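Local coordinates for protein Ves (PDB 5V00) that is of uncharacterised activity but, as a bicupin of the HutD family, is involved in histidine utilization in Pseudomonas, at residues B[71-76]-B[148-153]; B[49-54]-B[162-167]; B[78-83]-B[94-99]. All coordinates share one frame; numbering follows the deposited sequence.

In the fold
Three contacts nest along the chain without crossing. Strand 47-54 supplies the first half of contact 2, and strand 67-74 then opens contact 1. Contact 3 closes first, when 94-99, after the short strand 88-90, packs against 78-83. Contact 1 closes next, at 148-153, and contact 2 last, at 162-167, so 3 lies within 1 and 1 within 2. Contact 3 packs the two sheets of what is probably one cupin sandwich against each other; the other two join its six-stranded sheet to the five-stranded sheet carrying 144-149 and 166-170. Contacts 1 and 2 are about 8 Å apart between centres, connected by probable backbone hydrogen bonds, His164 N to Ser149 O and Ser149 N to Asp165 O.

Contact 1 (B[71-76]-B[148-153]); sequences TVIQGA and FSVADE
Ile73 reaches across to Phe148 and Val150 with two different branches, and these two meetings account for the whole contact. Its CD1 lies at the edge of the Phe148 ring, near the ring plane, 3.9 Å from CZ. The CG2 branch turns to the valine instead, coming to 4.2 Å from Val150 CG1. The isoleucine torsions explain the division: CG1 sits between the backbone N and the carbonyl carbon (chi1 65°), while an extended chi2 of 176° carries CD1 outward to the ring, leaving CG2 beside the backbone N on the side of Val150. Phe148 answers from the opposite direction. Its CG is placed opposite the backbone N, which brings CZ, the far end of the ring, to Ile73 CD1. No hydrogen bond joins the two segments, and the buried area of 99 Å² is small; the evidence is for apolar packing between side chains, with the nearest backbone approach, Ile73 CA to Val150 CA, still 7.5 Å. Neighbours fill in the rest of the cluster: Trp131 touches all three residues, Phe116 stacks on Phe148, and Ile51 packs on both Ile73 and Phe148. Each backbone also departs from regular strand geometry here. Ile73 and Gln74 both face Arg114, which makes a classic beta bulge near the end of strand 67-74. On the other segment Ser149 OG accepts a nearly straight hydrogen bond from Ala151 N (3.1 Å, 169°), an ST turn just where strand 144-149 gives out. With Ile73 on the six-stranded sheet and Phe148 on the five-stranded one, the arrangement is the apolar packing between two sheets, with the loop residue Val150 added, that probably joins the two cupin units of this bicupin.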
loop_
_atom_site.group_PDB
_atom_site.type_symbol
_atom_site.label_atom_id
_atom_site.label_comp_id
_atom_site.label_asym_id
_atom_site.label_seq_id
_atom_site.Cartn_x
_atom_site.Cartn_y
_atom_site.Cartn_z
ATOM N N THR B 71 -6.344 4.927 -18.879
ATOM C CA THR B 71 -7.553 4.296 -19.301
ATOM C C THR B 71 -8.750 4.854 -18.595
ATOM O O THR B 71 -8.817 4.889 -17.356
ATOM C CB THR B 71 -7.550 2.783 -19.057
ATOM O OG1 THR B 71 -6.368 2.203 -19.542
ATOM C CG2 THR B 71 -8.731 2.124 -19.718
ATOM N N VAL B 72 -9.778 5.317 -19.313
ATOM C CA VAL B 72 -11.011 5.728 -18.645
ATOM C C VAL B 72 -11.694 4.560 -17.987
ATOM O O VAL B 72 -11.903 3.540 -18.632
ATOM C CB VAL B 72 -12.037 6.381 -19.647
ATOM C CG1 VAL B 72 -13.394 6.578 -19.004
ATOM C CG2 VAL B 72 -11.420 7.669 -20.202
ATOM N N ILE B 73 -12.000 4.675 -16.693
ATOM C CA ILE B 73 -12.682 3.635 -15.969
ATOM C C ILE B 73 -14.044 3.998 -15.367
ATOM O O ILE B 73 -14.820 3.096 -14.984
ATOM C CB ILE B 73 -11.817 2.929 -14.877
ATOM C CG1 ILE B 73 -11.458 3.934 -13.786
ATOM C CG2 ILE B 73 -10.574 2.312 -15.491
ATOM C CD1 ILE B 73 -10.703 3.376 -12.619
ATOM N N GLN B 74 -14.362 5.279 -15.332
ATOM C CA GLN B 74 -15.694 5.680 -14.954
ATOM C C GLN B 74 -16.013 6.951 -15.714
ATOM O O GLN B 74 -15.144 7.800 -15.946
ATOM C CB GLN B 74 -15.754 6.000 -13.453
ATOM C CG GLN B 74 -17.144 6.032 -12.868
ATOM C CD GLN B 74 -17.043 6.078 -11.329
ATOM O OE1 GLN B 74 -16.541 5.134 -10.694
ATOM N NE2 GLN B 74 -17.382 7.206 -10.763
ATOM N N GLY B 75 -17.287 7.038 -16.041
ATOM C CA GLY B 75 -17.753 8.101 -16.930
ATOM C C GLY B 75 -17.693 7.663 -18.385
ATOM O O GLY B 75 -17.195 6.624 -18.743
ATOM N N ALA B 76 -18.221 8.502 -19.263
ATOM C CA ALA B 76 -18.457 8.042 -20.648
ATOM C C ALA B 76 -17.299 8.312 -21.592
ATOM O O ALA B 76 -17.324 7.813 -22.721
ATOM C CB ALA B 76 -19.754 8.713 -21.183
ATOM N N PHE B 148 -5.727 -5.278 -11.708
ATOM C CA PHE B 148 -6.643 -4.204 -11.285
ATOM C C PHE B 148 -8.036 -4.501 -11.791
ATOM O O PHE B 148 -8.256 -4.597 -13.005
ATOM C CB PHE B 148 -6.173 -2.871 -11.874
ATOM C CG PHE B 148 -7.071 -1.701 -11.577
ATOM C CD1 PHE B 148 -7.039 -1.096 -10.328
ATOM C CD2 PHE B 148 -7.917 -1.188 -12.551
ATOM C CE1 PHE B 148 -7.877 -0.057 -10.026
ATOM C CE2 PHE B 148 -8.801 -0.192 -12.265
ATOM C CZ PHE B 148 -8.734 0.463 -11.024
ATOM N N SER B 149 -8.981 -4.698 -10.886
ATOM C CA SER B 149 -10.360 -5.068 -11.197
ATOM C C SER B 149 -11.272 -3.917 -11.624
ATOM O O SER B 149 -11.245 -2.855 -10.961
ATOM C CB SER B 149 -10.999 -5.718 -9.957
ATOM O OG SER B 149 -12.366 -5.948 -10.172
ATOM N N VAL B 150 -12.090 -4.133 -12.663
ATOM C CA VAL B 150 -13.174 -3.221 -12.963
ATOM C C VAL B 150 -14.493 -3.976 -12.915
ATOM O O VAL B 150 -15.399 -3.675 -13.671
ATOM C CB VAL B 150 -12.946 -2.428 -14.281
ATOM C CG1 VAL B 150 -11.727 -1.504 -14.175
ATOM C CG2 VAL B 150 -12.812 -3.355 -15.459
ATOM N N ALA B 151 -14.581 -4.984 -12.053
ATOM C CA ALA B 151 -15.792 -5.823 -11.979
ATOM C C ALA B 151 -16.116 -6.113 -10.545
ATOM O O ALA B 151 -15.256 -5.952 -9.641
ATOM C CB ALA B 151 -15.615 -7.122 -12.721
ATOM N N ASP B 152 -17.349 -6.578 -10.307
ATOM C CA ASP B 152 -17.689 -6.906 -8.924
ATOM C C ASP B 152 -16.851 -8.018 -8.319
ATOM O O ASP B 152 -16.643 -8.078 -7.101
ATOM C CB ASP B 152 -19.155 -7.317 -8.826
ATOM C CG ASP B 152 -20.107 -6.145 -8.970
ATOM O OD1 ASP B 152 -19.744 -4.987 -8.838
ATOM O OD2 ASP B 152 -21.277 -6.428 -9.208
ATOM N N GLU B 153 -16.409 -8.961 -9.150
ATOM C CA GLU B 153 -15.586 -10.049 -8.672
ATOM C C GLU B 153 -14.571 -10.510 -9.751
ATOM O O GLU B 153 -14.939 -11.097 -10.763
ATOM C CB GLU B 153 -16.431 -11.240 -8.256
ATOM C CG GLU B 153 -15.641 -12.315 -7.586
ATOM C CD GLU B 153 -16.477 -13.465 -7.046
ATOM O OE1 GLU B 153 -16.606 -14.458 -7.754
ATOM O OE2 GLU B 153 -16.976 -13.337 -5.936
#

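Contact 2 (B[49-54]-B[162-167]); sequences LSIADI and GHHDCL
Ile51 overlaps the base of the His164 side chain: its CD1 is 4.0 Å from His164 CB and also approaches ND1, meeting the imidazole obliquely while the two side chains cross at about a right angle. Two residues along each segment, Leu49 CD2 packs against Cys166 SG at 4.0 Å. The sulfur gets there because it is swung away from the backbone N of Cys166 (chi1 -174°), aiming it at strand 47-54. Leu49 and Ile51, two residues apart in that strand, both direct their side chains toward 162-167, and the packing joins the six-stranded sheet of this bicupin to the five-stranded sheet and the turn leading into it, with 122 Å² buried and no hydrogen bond across. Ile73 also packs on His164, and Tyr19 on Cys166. His164 is presented by a type II beta turn from Gly162 to Asp165, in which Asp165 N bonds to Gly162 O at 3.1 Å. A second clasp closes the turn: Gly162 N donates to Asp165 OD2 at 2.9 Å, bent to 143°, and approaches from above the carboxylate plane, 39° out of it. OD2 also forms a salt bridge with Arg15, while OD1 accepts from Ala16 N.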
loop_
_atom_site.group_PDB
_atom_site.type_symbol
_atom_site.label_atom_id
_atom_site.label_comp_id
_atom_site.label_asym_id
_atom_site.label_seq_id
_atom_site.Cartn_x
_atom_site.Cartn_y
_atom_site.Cartn_z
ATOM N N LEU B 49 1.108 3.492 -9.828
ATOM C CA LEU B 49 -0.267 3.160 -10.259
ATOM C C LEU B 49 -1.203 4.003 -9.444
ATOM O O LEU B 49 -1.069 4.088 -8.192
ATOM C CB LEU B 49 -0.555 1.684 -9.997
ATOM C CG LEU B 49 -1.528 1.010 -10.876
ATOM C CD1 LEU B 49 -1.009 0.989 -12.320
ATOM C CD2 LEU B 49 -1.730 -0.438 -10.372
ATOM N N SER B 50 -2.228 4.599 -10.077
ATOM C CA SER B 50 -3.162 5.475 -9.388
ATOM C C SER B 50 -4.500 5.566 -10.115
ATOM O O SER B 50 -4.612 5.120 -11.232
ATOM C CB SER B 50 -2.568 6.886 -9.221
ATOM O OG SER B 50 -2.310 7.526 -10.470
ATOM N N ILE B 51 -5.461 6.168 -9.476
ATOM C CA ILE B 51 -6.706 6.540 -10.124
ATOM C C ILE B 51 -6.776 8.081 -10.056
ATOM O O ILE B 51 -6.695 8.681 -8.958
ATOM C CB ILE B 51 -7.880 5.915 -9.459
ATOM C CG1 ILE B 51 -7.848 4.392 -9.524
ATOM C CG2 ILE B 51 -9.185 6.364 -10.185
ATOM C CD1 ILE B 51 -8.906 3.693 -8.706
ATOM N N ALA B 52 -7.071 8.723 -11.183
ATOM C CA ALA B 52 -7.185 10.204 -11.267
ATOM C C ALA B 52 -8.617 10.518 -11.499
ATOM O O ALA B 52 -9.253 9.880 -12.340
ATOM C CB ALA B 52 -6.336 10.736 -12.389
ATOM N N ASP B 53 -9.211 11.397 -10.673
ATOM C CA ASP B 53 -10.544 11.955 -10.901
ATOM C C ASP B 53 -10.342 13.276 -11.625
ATOM O O ASP B 53 -9.662 14.159 -11.060
ATOM C CB ASP B 53 -11.240 12.285 -9.586
ATOM C CG ASP B 53 -11.888 11.072 -8.961
ATOM O OD1 ASP B 53 -11.286 9.973 -9.003
ATOM O OD2 ASP B 53 -13.003 11.157 -8.463
ATOM N N ILE B 54 -10.872 13.406 -12.840
ATOM C CA ILE B 54 -10.712 14.609 -13.626
ATOM C C ILE B 54 -12.033 15.312 -13.556
ATOM O O ILE B 54 -13.052 14.792 -13.999
ATOM C CB ILE B 54 -10.323 14.311 -15.076
ATOM C CG1 ILE B 54 -9.054 13.412 -15.064
ATOM C CG2 ILE B 54 -9.994 15.595 -15.777
ATOM C CD1 ILE B 54 -8.624 12.942 -16.409
ATOM N N GLY B 162 -12.985 -6.785 -5.795
ATOM C CA GLY B 162 -14.075 -5.990 -6.218
ATOM C C GLY B 162 -13.656 -4.812 -7.025
ATOM O O GLY B 162 -12.466 -4.706 -7.433
ATOM N N HIS B 163 -14.614 -3.889 -7.337
ATOM C CA HIS B 163 -14.321 -2.760 -8.215
ATOM C C HIS B 163 -13.167 -1.917 -7.727
ATOM O O HIS B 163 -13.197 -1.414 -6.582
ATOM C CB HIS B 163 -15.535 -1.801 -8.429
ATOM C CG HIS B 163 -16.492 -2.262 -9.451
ATOM N ND1 HIS B 163 -16.407 -1.861 -10.768
ATOM C CD2 HIS B 163 -17.536 -3.121 -9.377
ATOM C CE1 HIS B 163 -17.398 -2.429 -11.449
ATOM N NE2 HIS B 163 -18.064 -3.230 -10.646
ATOM N N HIS B 164 -12.114 -1.835 -8.501
ATOM C CA HIS B 164 -10.929 -1.001 -8.295
ATOM C C HIS B 164 -9.995 -1.485 -7.203
ATOM O O HIS B 164 -9.005 -0.824 -6.934
ATOM C CB HIS B 164 -11.243 0.464 -8.083
ATOM C CG HIS B 164 -12.154 1.008 -9.136
ATOM N ND1 HIS B 164 -12.806 2.225 -8.983
ATOM C CD2 HIS B 164 -12.502 0.522 -10.355
ATOM C CE1 HIS B 164 -13.510 2.464 -10.088
ATOM N NE2 HIS B 164 -13.346 1.455 -10.940
ATOM N N ASP B 165 -10.234 -2.715 -6.741
ATOM C CA ASP B 165 -9.266 -3.395 -5.890
ATOM C C ASP B 165 -8.119 -3.894 -6.792
ATOM O O ASP B 165 -8.340 -4.111 -8.017
ATOM C CB ASP B 165 -9.910 -4.591 -5.171
ATOM C CG ASP B 165 -10.968 -4.228 -4.138
ATOM O OD1 ASP B 165 -11.017 -3.054 -3.659
ATOM O OD2 ASP B 165 -11.751 -5.142 -3.785
ATOM N N CYS B 166 -6.919 -4.041 -6.241
ATOM C CA CYS B 166 -5.741 -4.441 -7.027
ATOM C C CYS B 166 -4.894 -5.460 -6.302
ATOM O O CYS B 166 -4.533 -5.225 -5.171
ATOM C CB CYS B 166 -4.890 -3.183 -7.258
ATOM S SG CYS B 166 -3.483 -3.345 -8.335
ATOM N N LEU B 167 -4.580 -6.589 -6.949
ATOM C CA LEU B 167 -3.677 -7.571 -6.431
ATOM C C LEU B 167 -2.310 -7.293 -6.973
ATOM O O LEU B 167 -2.148 -6.858 -8.140
ATOM C CB LEU B 167 -4.154 -8.940 -6.858
ATOM C CG LEU B 167 -3.311 -10.080 -6.332
ATOM C CD1 LEU B 167 -4.146 -11.237 -5.858
ATOM C CD2 LEU B 167 -2.262 -10.507 -7.328
#

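Contact 3 (B[78-83]-B[94-99]); sequences MVLTVD and QPFAFR
Segments 78-83 and 94-99 face each other as strands of two different sheets, running in roughly the same direction, with CA atoms 10.0 Å apart at Leu80 and Phe96 and 8.2 Å at Val82 and Phe98. This is the interior of a cupin beta-sandwich: strand 78-82 belongs to the four-stranded sheet and strand 96-99 is, within this chain, an outermost strand of the six-stranded one. No backbone or side-chain hydrogen bond spans the gap, and the 147 Å² buried between the segments comes almost entirely from four apolar side chains. Phe96 carries the direct contacts. With CG trans to N (chi1 179°), the ring extends toward strand 78-82 in the sandwich interior, and two aliphatic methyls approach it obliquely from the same side of the ring plane. Leu80 CD1 is 3.8 Å from Phe96 CD2, its side chain crossing the phenylalanine at a slant. Val82 CG2 comes to 4.2 Å from Phe96 CE2 and is equally near CZ; here the two side chains run alongside each other, pointing opposite ways. Leu90, on the short strand 88-90 that lies between these segments in the sequence, touches both Leu80 and Phe96, while Cys106 packs on Leu80. At the end of strand 78-82, the Asp83 carboxylate accepts from Gln103 N through OD1 and hydrogen-bonds Ser102 OG through OD2. Phe98 also turns its side chain inward but stands slightly farther off, its ring atom CE1 lying 4.6 Å from Leu80 CD1, the same methyl that meets Phe96.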
loop_
_atom_site.group_PDB
_atom_site.type_symbol
_atom_site.label_atom_id
_atom_site.label_comp_id
_atom_site.label_asym_id
_atom_site.label_seq_id
_atom_site.Cartn_x
_atom_site.Cartn_y
_atom_site.Cartn_z
ATOM N N MET B 78 -13.661 11.085 -22.568
ATOM C CA MET B 78 -13.167 12.442 -22.753
ATOM C C MET B 78 -12.255 12.545 -23.948
ATOM O O MET B 78 -11.984 11.540 -24.616
ATOM C CB MET B 78 -12.542 13.005 -21.436
ATOM C CG MET B 78 -11.465 12.080 -20.922
ATOM S SD MET B 78 -9.949 12.071 -21.779
ATOM C CE MET B 78 -8.994 11.240 -20.358
ATOM N N VAL B 79 -11.875 13.790 -24.307
ATOM C CA VAL B 79 -11.007 14.051 -25.425
ATOM C C VAL B 79 -9.694 14.627 -25.038
ATOM O O VAL B 79 -9.619 15.626 -24.301
ATOM C CB VAL B 79 -11.733 15.070 -26.418
ATOM C CG1 VAL B 79 -10.757 15.511 -27.474
ATOM C CG2 VAL B 79 -12.888 14.331 -27.030
ATOM N N LEU B 80 -8.628 14.031 -25.507
ATOM C CA LEU B 80 -7.308 14.538 -25.287
ATOM C C LEU B 80 -6.697 15.197 -26.476
ATOM O O LEU B 80 -6.826 14.710 -27.608
ATOM C CB LEU B 80 -6.289 13.385 -24.886
ATOM C CG LEU B 80 -6.430 12.755 -23.552
ATOM C CD1 LEU B 80 -5.140 11.908 -23.366
ATOM C CD2 LEU B 80 -6.517 13.720 -22.385
ATOM N N THR B 81 -5.967 16.290 -26.236
ATOM C CA THR B 81 -5.137 16.856 -27.222
ATOM C C THR B 81 -3.686 16.701 -26.782
ATOM O O THR B 81 -3.326 17.203 -25.719
ATOM C CB THR B 81 -5.489 18.367 -27.456
ATOM O OG1 THR B 81 -6.871 18.442 -27.818
ATOM C CG2 THR B 81 -4.677 18.948 -28.553
ATOM N N VAL B 82 -2.881 16.022 -27.576
ATOM C CA VAL B 82 -1.472 15.744 -27.256
ATOM C C VAL B 82 -0.606 16.499 -28.250
ATOM O O VAL B 82 -0.664 16.216 -29.472
ATOM C CB VAL B 82 -1.177 14.255 -27.438
ATOM C CG1 VAL B 82 0.252 13.913 -27.039
ATOM C CG2 VAL B 82 -2.214 13.498 -26.616
ATOM N N ASP B 83 0.210 17.404 -27.722
ATOM C CA ASP B 83 1.147 18.211 -28.549
ATOM C C ASP B 83 0.432 18.867 -29.735
ATOM O O ASP B 83 0.905 18.803 -30.867
ATOM C CB ASP B 83 2.260 17.374 -29.040
ATOM C CG ASP B 83 3.092 16.769 -27.858
ATOM O OD1 ASP B 83 3.274 17.487 -26.886
ATOM O OD2 ASP B 83 3.523 15.630 -27.981
ATOM N N GLN B 94 -10.525 1.841 -22.911
ATOM C CA GLN B 94 -9.620 1.855 -24.047
ATOM C C GLN B 94 -8.284 2.468 -23.661
ATOM O O GLN B 94 -8.169 3.692 -23.392
ATOM C CB GLN B 94 -10.249 2.703 -25.185
ATOM C CG GLN B 94 -11.591 2.192 -25.577
ATOM C CD GLN B 94 -11.650 0.705 -25.784
ATOM O OE1 GLN B 94 -10.944 0.171 -26.650
ATOM N NE2 GLN B 94 -12.504 0.025 -25.014
ATOM N N PRO B 95 -7.235 1.618 -23.483
ATOM C CA PRO B 95 -5.998 2.181 -23.034
ATOM C C PRO B 95 -5.327 3.125 -24.033
ATOM O O PRO B 95 -5.463 2.939 -25.238
ATOM C CB PRO B 95 -5.124 0.932 -22.775
ATOM C CG PRO B 95 -5.635 -0.008 -23.774
ATOM C CD PRO B 95 -7.108 0.194 -23.825
ATOM N N PHE B 96 -4.632 4.131 -23.533
ATOM C CA PHE B 96 -3.964 5.164 -24.397
ATOM C C PHE B 96 -2.591 5.474 -23.842
ATOM O O PHE B 96 -2.499 5.912 -22.666
ATOM C CB PHE B 96 -4.797 6.455 -24.484
ATOM C CG PHE B 96 -4.115 7.498 -25.324
ATOM C CD1 PHE B 96 -3.799 7.221 -26.641
ATOM C CD2 PHE B 96 -3.648 8.661 -24.761
ATOM C CE1 PHE B 96 -3.105 8.159 -27.445
ATOM C CE2 PHE B 96 -2.942 9.551 -25.530
ATOM C CZ PHE B 96 -2.671 9.342 -26.836
ATOM N N ALA B 97 -1.579 5.215 -24.647
ATOM C CA ALA B 97 -0.197 5.482 -24.291
ATOM C C ALA B 97 0.307 6.815 -24.799
ATOM O O ALA B 97 0.103 7.143 -25.973
ATOM C CB ALA B 97 0.682 4.402 -24.849
ATOM N N PHE B 98 1.001 7.561 -23.953
ATOM C CA PHE B 98 1.699 8.792 -24.400
ATOM C C PHE B 98 2.898 9.097 -23.549
ATOM O O PHE B 98 3.027 8.585 -22.432
ATOM C CB PHE B 98 0.728 9.970 -24.382
ATOM C CG PHE B 98 0.134 10.283 -23.084
ATOM C CD1 PHE B 98 -0.913 9.530 -22.576
ATOM C CD2 PHE B 98 0.556 11.382 -22.346
ATOM C CE1 PHE B 98 -1.540 9.874 -21.410
ATOM C CE2 PHE B 98 -0.080 11.728 -21.190
ATOM C CZ PHE B 98 -1.118 11.004 -20.700
ATOM N N ARG B 99 3.781 9.906 -24.103
ATOM C CA ARG B 99 4.987 10.335 -23.374
ATOM C C ARG B 99 4.688 11.368 -22.349
ATOM O O ARG B 99 3.879 12.287 -22.551
ATOM C CB ARG B 99 6.095 10.804 -24.319
ATOM C CG ARG B 99 6.581 9.810 -25.374
ATOM C CD ARG B 99 7.295 10.540 -26.541
ATOM N NE ARG B 99 8.458 11.279 -26.016
ATOM C CZ ARG B 99 9.718 10.836 -25.975
ATOM N NH1 ARG B 99 10.061 9.653 -26.488
ATOM N NH2 ARG B 99 10.661 11.608 -25.429
#